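Local coordinates for protein 4-hydroxybutyrate coenzyme A transferase (Shewanella oneidensis, PDB 2OAS) that binds coenzyme A and probably transfers it between carboxylic acids, as a 4-hydroxybutyrate CoA-transferase of the acetyl-CoA hydrolase/transferase family, at residues 91-99 with 325-334. Sequence-based numbering, arbitrary orientation.
With COA (coenzyme A), chain C.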
loop_
_atom_site.group_PDB
_atom_site.type_symbol
_atom_site.label_atom_id
_atom_site.label_comp_id
_atom_site.label_asym_id
_atom_site.label_seq_id
_atom_site.Cartn_x
_atom_site.Cartn_y
_atom_site.Cartn_z
ATOM N N ASP A 91 -11.394 7.416 -20.060
ATOM C CA ASP A 91 -10.272 6.648 -19.555
ATOM C C ASP A 91 -10.109 6.805 -18.059
ATOM O O ASP A 91 -10.245 7.902 -17.531
ATOM C CB ASP A 91 -8.995 7.087 -20.246
ATOM C CG ASP A 91 -9.014 6.786 -21.710
ATOM O OD1 ASP A 91 -9.430 5.663 -22.045
ATOM O OD2 ASP A 91 -8.616 7.652 -22.522
ATOM N N TYR A 92 -9.819 5.696 -17.383
ATOM C CA TYR A 92 -9.598 5.696 -15.945
ATOM C C TYR A 92 -8.145 5.351 -15.663
ATOM O O TYR A 92 -7.658 4.284 -16.068
ATOM C CB TYR A 92 -10.487 4.674 -15.253
ATOM C CG TYR A 92 -10.105 4.398 -13.809
ATOM C CD1 TYR A 92 -9.714 3.124 -13.403
ATOM C CD2 TYR A 92 -10.171 5.399 -12.844
ATOM C CE1 TYR A 92 -9.409 2.854 -12.070
ATOM C CE2 TYR A 92 -9.868 5.141 -11.511
ATOM C CZ TYR A 92 -9.496 3.867 -11.133
ATOM O OH TYR A 92 -9.259 3.590 -9.804
ATOM N N VAL A 93 -7.461 6.255 -14.959
ATOM C CA VAL A 93 -6.061 6.072 -14.604
ATOM C C VAL A 93 -5.916 5.847 -13.112
ATOM O O VAL A 93 -5.995 6.778 -12.330
ATOM C CB VAL A 93 -5.219 7.298 -15.017
ATOM C CG1 VAL A 93 -3.751 7.082 -14.640
ATOM C CG2 VAL A 93 -5.345 7.521 -16.520
ATOM N N PRO A 94 -5.699 4.597 -12.694
ATOM C CA PRO A 94 -5.558 4.348 -11.261
ATOM C C PRO A 94 -4.282 4.989 -10.689
ATOM O O PRO A 94 -3.191 4.781 -11.216
ATOM C CB PRO A 94 -5.563 2.824 -11.186
ATOM C CG PRO A 94 -4.911 2.415 -12.468
ATOM C CD PRO A 94 -5.515 3.358 -13.474
ATOM N N ILE A 95 -4.427 5.762 -9.614
ATOM C CA ILE A 95 -3.272 6.431 -9.001
ATOM C C ILE A 95 -3.590 6.991 -7.626
ATOM O O ILE A 95 -4.666 7.550 -7.428
ATOM C CB ILE A 95 -2.782 7.598 -9.870
ATOM C CG1 ILE A 95 -1.603 8.298 -9.196
ATOM C CG2 ILE A 95 -3.882 8.606 -10.046
ATOM C CD1 ILE A 95 -0.943 9.310 -10.073
ATOM N N PHE A 96 -2.664 6.851 -6.675
ATOM C CA PHE A 96 -2.911 7.398 -5.333
ATOM C C PHE A 96 -3.083 8.893 -5.503
ATOM O O PHE A 96 -2.412 9.505 -6.329
ATOM C CB PHE A 96 -1.742 7.127 -4.374
ATOM C CG PHE A 96 -1.436 5.680 -4.205
ATOM C CD1 PHE A 96 -2.413 4.804 -3.758
ATOM C CD2 PHE A 96 -0.208 5.170 -4.599
ATOM C CE1 PHE A 96 -2.178 3.433 -3.715
ATOM C CE2 PHE A 96 0.038 3.801 -4.559
ATOM C CZ PHE A 96 -0.952 2.930 -4.119
ATOM N N LEU A 97 -3.982 9.472 -4.729
ATOM C CA LEU A 97 -4.223 10.890 -4.829
ATOM C C LEU A 97 -2.956 11.680 -4.541
ATOM O O LEU A 97 -2.642 12.619 -5.256
ATOM C CB LEU A 97 -5.347 11.303 -3.879
ATOM C CG LEU A 97 -6.384 12.141 -4.638
ATOM C CD1 LEU A 97 -7.765 11.552 -4.412
ATOM C CD2 LEU A 97 -6.321 13.593 -4.204
ATOM N N SER A 98 -2.218 11.278 -3.508
ATOM C CA SER A 98 -0.978 11.965 -3.152
ATOM C C SER A 98 0.081 11.867 -4.250
ATOM O O SER A 98 1.039 12.636 -4.256
ATOM C CB SER A 98 -0.422 11.402 -1.853
ATOM O OG SER A 98 -0.271 9.995 -1.945
ATOM N N GLU A 99 -0.085 10.927 -5.175
ATOM C CA GLU A 99 0.884 10.754 -6.258
ATOM C C GLU A 99 0.574 11.652 -7.453
ATOM O O GLU A 99 1.414 11.833 -8.330
ATOM C CB GLU A 99 0.908 9.305 -6.760
ATOM C CG GLU A 99 1.267 8.231 -5.746
ATOM C CD GLU A 99 2.706 8.300 -5.274
ATOM O OE1 GLU A 99 3.619 8.358 -6.124
ATOM O OE2 GLU A 99 2.922 8.276 -4.040
ATOM N N ILE A 325 -15.520 0.647 -13.484
ATOM C CA ILE A 325 -14.994 1.640 -12.558
ATOM C C ILE A 325 -16.096 2.520 -11.992
ATOM O O ILE A 325 -16.875 3.104 -12.741
ATOM C CB ILE A 325 -13.962 2.539 -13.240
ATOM C CG1 ILE A 325 -12.933 1.677 -13.977
ATOM C CG2 ILE A 325 -13.294 3.437 -12.206
ATOM C CD1 ILE A 325 -12.228 0.661 -13.111
ATOM N N TYR A 326 -16.159 2.603 -10.667
ATOM C CA TYR A 326 -17.160 3.423 -10.004
ATOM C C TYR A 326 -16.552 4.751 -9.544
ATOM O O TYR A 326 -17.113 5.816 -9.795
ATOM C CB TYR A 326 -17.745 2.678 -8.796
ATOM C CG TYR A 326 -18.882 3.413 -8.112
ATOM C CD1 TYR A 326 -20.190 3.341 -8.605
ATOM C CD2 TYR A 326 -18.636 4.244 -7.013
ATOM C CE1 TYR A 326 -21.223 4.086 -8.022
ATOM C CE2 TYR A 326 -19.656 4.991 -6.425
ATOM C CZ TYR A 326 -20.946 4.911 -6.932
ATOM O OH TYR A 326 -21.957 5.663 -6.361
ATOM N N SER A 327 -15.401 4.696 -8.878
ATOM C CA SER A 327 -14.778 5.917 -8.391
ATOM C C SER A 327 -13.268 5.969 -8.583
ATOM O O SER A 327 -12.783 6.278 -9.675
ATOM C CB SER A 327 -15.134 6.123 -6.910
ATOM O OG SER A 327 -14.789 4.986 -6.138
ATOM N N GLY A 328 -12.519 5.679 -7.525
ATOM C CA GLY A 328 -11.073 5.724 -7.636
ATOM C C GLY A 328 -10.333 5.304 -6.384
ATOM O O GLY A 328 -10.933 5.075 -5.330
ATOM N N VAL A 329 -9.016 5.192 -6.516
ATOM C CA VAL A 329 -8.144 4.803 -5.410
ATOM C C VAL A 329 -8.197 5.830 -4.290
ATOM O O VAL A 329 -8.310 5.482 -3.114
ATOM C CB VAL A 329 -6.688 4.672 -5.889
ATOM C CG1 VAL A 329 -5.762 4.505 -4.697
ATOM C CG2 VAL A 329 -6.564 3.484 -6.838
ATOM N N GLY A 330 -8.109 7.100 -4.667
ATOM C CA GLY A 330 -8.150 8.167 -3.683
ATOM C C GLY A 330 -7.012 8.134 -2.682
ATOM O O GLY A 330 -5.839 8.185 -3.051
ATOM N N GLY A 331 -7.346 8.056 -1.403
ATOM C CA GLY A 331 -6.300 8.038 -0.405
ATOM C C GLY A 331 -6.673 7.306 0.861
ATOM O O GLY A 331 -6.157 7.621 1.922
ATOM N N GLN A 332 -7.559 6.329 0.762
ATOM C CA GLN A 332 -7.959 5.586 1.947
ATOM C C GLN A 332 -6.828 4.662 2.392
ATOM O O GLN A 332 -6.667 4.392 3.580
ATOM C CB GLN A 332 -9.203 4.740 1.664
ATOM C CG GLN A 332 -8.932 3.569 0.744
ATOM C CD GLN A 332 -10.038 2.530 0.747
ATOM O OE1 GLN A 332 -9.895 1.457 0.157
ATOM N NE2 GLN A 332 -11.145 2.842 1.404
HETATM N N MSE A 333 -6.043 4.183 1.437
HETATM C CA MSE A 333 -4.961 3.269 1.763
HETATM C C MSE A 333 -3.866 3.967 2.558
HETATM O O MSE A 333 -3.424 3.484 3.595
HETATM C CB MSE A 333 -4.381 2.682 0.487
HETATM C CG MSE A 333 -3.491 1.496 0.740
HETATM SE SE MSE A 333 -2.423 1.094 -0.808
HETATM C CE MSE A 333 -1.023 2.374 -0.492
ATOM N N ASP A 334 -3.425 5.113 2.053
ATOM C CA ASP A 334 -2.392 5.896 2.719
ATOM C C ASP A 334 -2.815 6.222 4.150
ATOM O O ASP A 334 -1.998 6.169 5.068
ATOM C CB ASP A 334 -2.134 7.179 1.939
ATOM C CG ASP A 334 -1.283 6.953 0.700
ATOM O OD1 ASP A 334 -1.176 7.888 -0.114
ATOM O OD2 ASP A 334 -0.714 5.855 0.537
HETATM N N1A COA C . -21.956 -5.006 -5.468
HETATM C C2A COA C . -22.992 -4.520 -6.378
HETATM N N3A COA C . -23.418 -3.129 -6.122
HETATM C C4A COA C . -22.857 -2.320 -5.026
HETATM C C5A COA C . -21.825 -2.806 -4.143
HETATM C C6A COA C . -21.388 -4.203 -4.373
HETATM N N6A COA C . -20.390 -4.782 -3.552
HETATM N N7A COA C . -21.487 -1.835 -3.215
HETATM C C8A COA C . -22.299 -0.737 -3.547
HETATM N N9A COA C . -23.140 -1.003 -4.652
HETATM C C1B COA C . -24.117 -0.135 -5.277
HETATM C C2B COA C . -25.246 0.503 -4.411
HETATM O O2B COA C . -26.494 -0.035 -4.670
HETATM C C3B COA C . -25.181 2.012 -4.644
HETATM O O3B COA C . -26.474 2.518 -5.103
HETATM P P3B COA C . -26.753 4.041 -5.436
HETATM O O7A COA C . -26.461 4.978 -4.334
HETATM O O8A COA C . -25.924 4.442 -6.613
HETATM O O9A COA C . -28.147 4.168 -5.835
HETATM C C4B COA C . -24.071 2.258 -5.594
HETATM O O4B COA C . -23.467 1.004 -5.954
HETATM C C5B COA C . -23.226 3.315 -4.764
HETATM O O5B COA C . -22.715 2.743 -3.548
HETATM P P1A COA C . -22.445 3.525 -2.108
HETATM O O1A COA C . -23.604 4.180 -1.568
HETATM O O2A COA C . -21.919 2.582 -1.050
HETATM O O3A COA C . -21.322 4.558 -2.516
HETATM P P2A COA C . -20.662 5.555 -1.521
HETATM O O4A COA C . -20.898 6.921 -1.980
HETATM O O5A COA C . -21.209 5.419 -0.184
HETATM O O6A COA C . -19.235 5.303 -1.279
HETATM C CBP COA C . -16.958 4.322 -1.778
HETATM C CCP COA C . -18.399 4.176 -1.017
HETATM C CDP COA C . -17.594 4.163 -3.204
HETATM C CEP COA C . -16.017 3.077 -1.474
HETATM C CAP COA C . -16.246 5.838 -1.601
HETATM O OAP COA C . -15.971 5.828 -0.166
HETATM C C9P COA C . -14.909 5.996 -2.335
HETATM O O9P COA C . -14.895 6.666 -3.357
HETATM N N8P COA C . -13.768 5.371 -1.771
HETATM C C7P COA C . -12.369 5.324 -2.175
HETATM C C6P COA C . -11.301 5.844 -1.144
HETATM C C5P COA C . -11.060 7.298 -1.151
HETATM O O5P COA C . -9.910 7.742 -1.058
HETATM N N4P COA C . -12.241 8.111 -1.284
HETATM C C3P COA C . -12.424 9.553 -1.353
HETATM C C2P COA C . -11.716 10.409 -0.236
HETATM S S1P COA C . -10.673 11.735 -0.907
HETATM O O HOH W 1 -3.235 9.021 -1.135
#
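With chi1 at 167°, Tyr92 swings its ring beside its own carbonyl carbon and toward Ile325, whose CG2, itself opposite the backbone N, sits squarely over one face: 3.6 Å from the ring centroid and 6° off the normal, a CH-pi contact. Ile325 CD1 reaches the ring's CD1 side, while the backbone N of Pro94 lies over the opposite face, so the ring is sandwiched. Tyr92 OH ends 3.5 Å from Gly328 CA and has a weak hydrogen bond to Asp319. Replacing the tyrosine by an alanine removes the ring, which would probably leave Ile325 CG2 over a gap and cost Asp319 a weak partner.

Farther along, Val329 CG1 meets Phe96 CD1 at 3.5 Å, and the bent end of Met333, a selenomethionine, makes an oblique Met-aromatic contact, SE lying 4.8 Å from the Phe96 ring centroid. The backbones join where Leu97 N donates to Gly330 O (2.8 Å, 164° at the hydrogen). Ser98 OG gives a second bond to Asp334 OD1 at 2.9 Å, and a water donating to OD1 at 2.6 Å also bonds weakly to Gly330 O; Arg337 of the second subunit forms salt bridges with Asp334 and Glu99.

Gly330 has positive phi, and a CB there would run into coenzyme A O5P, the oxygen that Gly331 N grips at 2.6 Å. The contact joins the parallel sheet of the N-terminal acetyl-CoA hydrolase/transferase family region to the loop that holds the pantetheine amide: the loop after strand 91-92, outermost in this chain's parallel sheet, lies along the loop joining strand 324-325 to helix 332-341, with Gly331 at its N-cap position.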